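Local coordinates for protein aminopeptidase C (Lactobacillus rhamnosus, PDB 4K7C) that probably removes amino-terminal residues from peptides as a hexameric cysteine aminopeptidase of the papain-like, bleomycin hydrolase type, at residues G220-D232 / D240-Y252. Numbering follows the deposited sequence. Where two conformers were deposited one is given.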
# COMPACT_ATOMS: atom_id res chain seq x y z
N GLY A 220 -17.28 -10.07 25.65
CA GLY A 220 -18.52 -9.34 26.04
C GLY A 220 -19.45 -10.20 26.93
O GLY A 220 -19.23 -11.38 27.22
N ASN A 221 -20.51 -9.55 27.38
CA ASN A 221 -21.52 -10.20 28.18
C ASN A 221 -22.53 -10.87 27.27
O ASN A 221 -23.14 -10.25 26.38
CB ASN A 221 -22.29 -9.19 28.97
CG ASN A 221 -21.46 -8.41 29.95
OD1 ASN A 221 -20.56 -8.92 30.66
ND2 ASN A 221 -21.66 -7.12 29.89
N PRO A 222 -22.77 -12.14 27.50
CA PRO A 222 -23.83 -12.77 26.70
C PRO A 222 -25.18 -12.20 26.98
O PRO A 222 -25.56 -12.01 28.17
CB PRO A 222 -23.79 -14.22 27.15
CG PRO A 222 -22.52 -14.38 27.85
CD PRO A 222 -22.20 -13.06 28.50
N PRO A 223 -25.91 -11.89 25.94
CA PRO A 223 -27.22 -11.32 26.14
C PRO A 223 -28.24 -12.34 26.75
O PRO A 223 -28.13 -13.51 26.55
CB PRO A 223 -27.66 -10.97 24.73
CG PRO A 223 -26.76 -11.72 23.83
CD PRO A 223 -25.49 -11.90 24.53
N THR A 224 -29.21 -11.83 27.49
CA THR A 224 -30.28 -12.63 28.02
C THR A 224 -31.70 -12.23 27.49
O THR A 224 -32.63 -13.03 27.47
CB THR A 224 -30.31 -12.52 29.57
OG1 THR A 224 -30.32 -11.13 29.96
CG2 THR A 224 -29.08 -13.23 30.20
N LYS A 225 -31.85 -11.01 27.07
CA LYS A 225 -33.13 -10.49 26.60
C LYS A 225 -32.87 -9.37 25.59
O LYS A 225 -32.07 -8.45 25.86
CB LYS A 225 -33.86 -9.91 27.80
CG LYS A 225 -35.17 -9.27 27.45
CD LYS A 225 -35.99 -9.00 28.69
CE LYS A 225 -36.17 -7.51 28.90
NZ LYS A 225 -37.12 -7.34 30.02
N PHE A 226 -33.52 -9.41 24.42
CA PHE A 226 -33.30 -8.31 23.46
C PHE A 226 -34.50 -8.14 22.54
O PHE A 226 -35.32 -9.07 22.35
CB PHE A 226 -32.07 -8.64 22.60
CG PHE A 226 -32.17 -10.00 21.90
CD1 PHE A 226 -31.86 -11.17 22.56
CD2 PHE A 226 -32.59 -10.07 20.65
CE1 PHE A 226 -31.98 -12.41 21.93
CE2 PHE A 226 -32.70 -11.28 19.97
CZ PHE A 226 -32.39 -12.48 20.62
N ASP A 227 -34.57 -6.98 21.90
CA ASP A 227 -35.49 -6.73 20.80
C ASP A 227 -34.81 -6.97 19.46
O ASP A 227 -33.60 -6.72 19.33
CB ASP A 227 -35.97 -5.30 20.84
CG ASP A 227 -36.86 -5.00 21.99
OD1 ASP A 227 -37.26 -5.87 22.81
OD2 ASP A 227 -37.22 -3.80 22.04
N PHE A 228 -35.56 -7.49 18.50
CA PHE A 228 -35.06 -7.78 17.16
C PHE A 228 -35.85 -6.92 16.18
O PHE A 228 -37.07 -7.06 16.12
CB PHE A 228 -35.29 -9.23 16.90
CG PHE A 228 -34.80 -9.74 15.55
CD1 PHE A 228 -33.59 -9.31 15.01
CD2 PHE A 228 -35.50 -10.70 14.90
CE1 PHE A 228 -33.15 -9.79 13.79
CE2 PHE A 228 -35.04 -11.26 13.72
CZ PHE A 228 -33.86 -10.79 13.16
N GLU A 229 -35.20 -5.98 15.46
CA GLU A 229 -35.83 -5.14 14.48
C GLU A 229 -35.10 -5.37 13.12
O GLU A 229 -33.88 -5.46 13.11
CB GLU A 229 -35.60 -3.67 14.85
CG GLU A 229 -36.32 -3.15 16.07
CD GLU A 229 -36.13 -1.65 16.29
OE1 GLU A 229 -36.82 -0.85 15.63
OE2 GLU A 229 -35.40 -1.27 17.26
N TYR A 230 -35.84 -5.54 12.05
CA TYR A 230 -35.29 -5.76 10.73
C TYR A 230 -36.31 -5.38 9.64
O TYR A 230 -37.47 -5.16 9.91
CB TYR A 230 -34.84 -7.20 10.53
CG TYR A 230 -35.97 -8.19 10.52
CD1 TYR A 230 -36.48 -8.75 11.71
CD2 TYR A 230 -36.55 -8.56 9.31
CE1 TYR A 230 -37.54 -9.61 11.69
CE2 TYR A 230 -37.58 -9.46 9.31
CZ TYR A 230 -38.08 -9.95 10.50
OH TYR A 230 -39.09 -10.82 10.42
N ARG A 231 -35.80 -5.22 8.43
CA ARG A 231 -36.59 -5.10 7.22
C ARG A 231 -36.37 -6.32 6.38
O ARG A 231 -35.22 -6.75 6.12
CB ARG A 231 -36.24 -3.84 6.42
CG ARG A 231 -36.85 -2.64 7.05
CD ARG A 231 -37.05 -1.49 6.10
NE ARG A 231 -37.52 -0.30 6.82
CZ ARG A 231 -38.71 0.26 6.63
NH1 ARG A 231 -39.58 -0.27 5.75
NH2 ARG A 231 -39.05 1.33 7.29
N ASP A 232 -37.50 -6.93 5.97
CA ASP A 232 -37.46 -8.07 5.09
C ASP A 232 -37.13 -7.65 3.65
O ASP A 232 -36.99 -6.48 3.38
CB ASP A 232 -38.74 -8.90 5.20
CG ASP A 232 -39.98 -8.20 4.64
OD1 ASP A 232 -39.89 -7.38 3.69
OD2 ASP A 232 -41.04 -8.60 5.12
N ASP A 240 -39.71 -7.45 16.98
CA ASP A 240 -40.09 -8.55 17.83
C ASP A 240 -39.40 -8.26 19.18
O ASP A 240 -38.17 -8.17 19.28
CB ASP A 240 -39.64 -9.84 17.16
CG ASP A 240 -40.22 -11.07 17.76
OD1 ASP A 240 -40.80 -10.99 18.86
OD2 ASP A 240 -40.01 -12.14 17.13
N ARG A 241 -40.20 -8.01 20.23
CA ARG A 241 -39.71 -7.56 21.50
C ARG A 241 -39.51 -8.59 22.60
O ARG A 241 -40.17 -9.61 22.61
CB ARG A 241 -40.60 -6.41 21.95
CG ARG A 241 -40.53 -5.25 20.92
CD ARG A 241 -41.36 -4.14 21.36
NE ARG A 241 -40.59 -3.29 22.25
CZ ARG A 241 -41.12 -2.18 22.76
NH1 ARG A 241 -40.41 -1.44 23.59
NH2 ARG A 241 -42.36 -1.84 22.42
N GLU A 242 -38.54 -8.33 23.46
CA GLU A 242 -38.27 -9.15 24.63
C GLU A 242 -38.03 -10.67 24.34
O GLU A 242 -38.49 -11.56 25.03
CB GLU A 242 -39.45 -8.98 25.56
CG GLU A 242 -39.70 -7.52 25.84
CD GLU A 242 -40.01 -7.37 27.27
OE1 GLU A 242 -39.08 -6.95 27.99
OE2 GLU A 242 -41.14 -7.80 27.64
N LEU A 243 -37.32 -10.92 23.27
CA LEU A 243 -36.84 -12.26 22.96
C LEU A 243 -35.72 -12.63 23.93
O LEU A 243 -35.02 -11.77 24.50
CB LEU A 243 -36.37 -12.29 21.52
CG LEU A 243 -37.37 -12.19 20.37
CD1 LEU A 243 -36.67 -11.85 19.08
CD2 LEU A 243 -38.11 -13.49 20.24
N THR A 244 -35.55 -13.97 24.13
CA THR A 244 -34.36 -14.50 24.74
C THR A 244 -33.58 -15.26 23.62
O THR A 244 -34.15 -15.53 22.53
CB THR A 244 -34.61 -15.38 25.94
OG1 THR A 244 -34.99 -16.68 25.46
CG2 THR A 244 -35.64 -14.80 26.84
N PRO A 245 -32.31 -15.66 23.90
CA PRO A 245 -31.58 -16.51 22.92
C PRO A 245 -32.35 -17.79 22.63
O PRO A 245 -32.40 -18.29 21.50
CB PRO A 245 -30.22 -16.73 23.61
CG PRO A 245 -30.01 -15.41 24.34
CD PRO A 245 -31.40 -15.15 24.94
N GLN A 246 -33.01 -18.32 23.65
CA GLN A 246 -33.80 -19.54 23.45
C GLN A 246 -35.11 -19.35 22.74
O GLN A 246 -35.39 -20.12 21.85
CB GLN A 246 -33.90 -20.33 24.75
CG GLN A 246 -32.49 -20.63 25.27
CD GLN A 246 -32.47 -21.62 26.39
OE1 GLN A 246 -32.35 -21.27 27.58
NE2 GLN A 246 -32.64 -22.88 26.03
N THR A 247 -35.89 -18.29 23.04
CA THR A 247 -37.07 -18.04 22.23
C THR A 247 -36.77 -17.62 20.76
O THR A 247 -37.47 -17.96 19.85
CB THR A 247 -38.07 -17.07 22.90
OG1 THR A 247 -37.45 -15.82 23.12
CG2 THR A 247 -38.51 -17.65 24.20
N PHE A 248 -35.69 -16.87 20.57
CA PHE A 248 -35.21 -16.54 19.22
C PHE A 248 -34.91 -17.83 18.46
O PHE A 248 -35.39 -18.04 17.35
CB PHE A 248 -33.98 -15.63 19.32
CG PHE A 248 -33.44 -15.27 17.99
CD1 PHE A 248 -34.02 -14.24 17.26
CD2 PHE A 248 -32.48 -16.09 17.36
CE1 PHE A 248 -33.59 -13.97 15.96
CE2 PHE A 248 -32.08 -15.80 16.06
CZ PHE A 248 -32.64 -14.74 15.37
N PHE A 249 -34.14 -18.73 19.05
CA PHE A 249 -33.89 -19.98 18.38
C PHE A 249 -35.19 -20.71 18.01
O PHE A 249 -35.36 -21.16 16.86
CB PHE A 249 -32.98 -20.91 19.16
CG PHE A 249 -32.70 -22.22 18.42
CD1 PHE A 249 -31.74 -22.29 17.43
CD2 PHE A 249 -33.47 -23.37 18.70
CE1 PHE A 249 -31.58 -23.45 16.70
CE2 PHE A 249 -33.24 -24.57 18.03
CZ PHE A 249 -32.33 -24.60 17.02
N LYS A 250 -36.07 -20.88 19.00
CA LYS A 250 -37.32 -21.61 18.78
C LYS A 250 -38.16 -20.98 17.67
O LYS A 250 -38.71 -21.68 16.86
CB LYS A 250 -38.09 -21.76 20.12
CG LYS A 250 -37.35 -22.63 21.16
CD LYS A 250 -38.13 -22.79 22.49
CE LYS A 250 -37.93 -24.18 23.09
NZ LYS A 250 -36.77 -24.07 23.99
N LYS A 251 -38.23 -19.65 17.59
CA LYS A 251 -39.09 -18.97 16.62
C LYS A 251 -38.50 -18.83 15.22
O LYS A 251 -39.21 -19.11 14.24
CB LYS A 251 -39.51 -17.61 17.15
CG LYS A 251 -40.35 -16.77 16.20
CD LYS A 251 -40.97 -15.57 16.89
CE LYS A 251 -41.64 -14.62 15.88
NZ LYS A 251 -42.14 -13.43 16.62
N TYR A 252 -37.22 -18.49 15.14
CA TYR A 252 -36.59 -18.17 13.86
C TYR A 252 -35.91 -19.36 13.20
O TYR A 252 -35.85 -19.41 11.98
CB TYR A 252 -35.68 -16.89 14.00
CG TYR A 252 -36.44 -15.68 14.21
CD1 TYR A 252 -36.91 -14.93 13.10
CD2 TYR A 252 -36.77 -15.23 15.50
CE1 TYR A 252 -37.68 -13.77 13.31
CE2 TYR A 252 -37.54 -14.06 15.72
CZ TYR A 252 -38.00 -13.36 14.61
OH TYR A 252 -38.79 -12.21 14.77
O HOH W 1 -40.66 -11.35 12.79
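Phe-228 and Tyr-252 meet where a beta hairpin packs on the helix that follows it. The backbone N and O of Phe-228 bond to Asp-240 O and N, both at 2.8 Å. From there Phe-228 CB rests 3.7 Å from Leu-243 CD1. With CG anti to the backbone N (chi1 -179°), the ring projects toward helix 245-253, its edge at Tyr-252 and one face at Phe-248. Phe-228 CD2 and CE2 form the edge that points into the face of Tyr-252, each 3.7 Å from Tyr-252 CZ, a T-shaped pair with planes at 88°. CE2 also receives Phe-248 CE1 over one ring face, a second edge-to-face contact, while Tyr-230 CD1 lies over the opposite face, toward the rim. Tyr-252 OH donates to Asp-240 OD2, to which Lys-251 NZ forms a salt bridge from above the carboxylate plane. This is an antiparallel hairpin, 226-231 with 237-243, folded over its own helix, and a beta bulge shifts its register between Phe-228 and Phe-226. At the bulge Asp-227 OD1 accepts a nearly straight hydrogen bond (166°) from Glu-242 N, 2.8 Å away. Beyond it, Leu-243 CB sits over the Phe-226 ring in a CH-pi contact, 4.2 Å from the centroid, and Phe-248 CB meets that ring's edge at CZ.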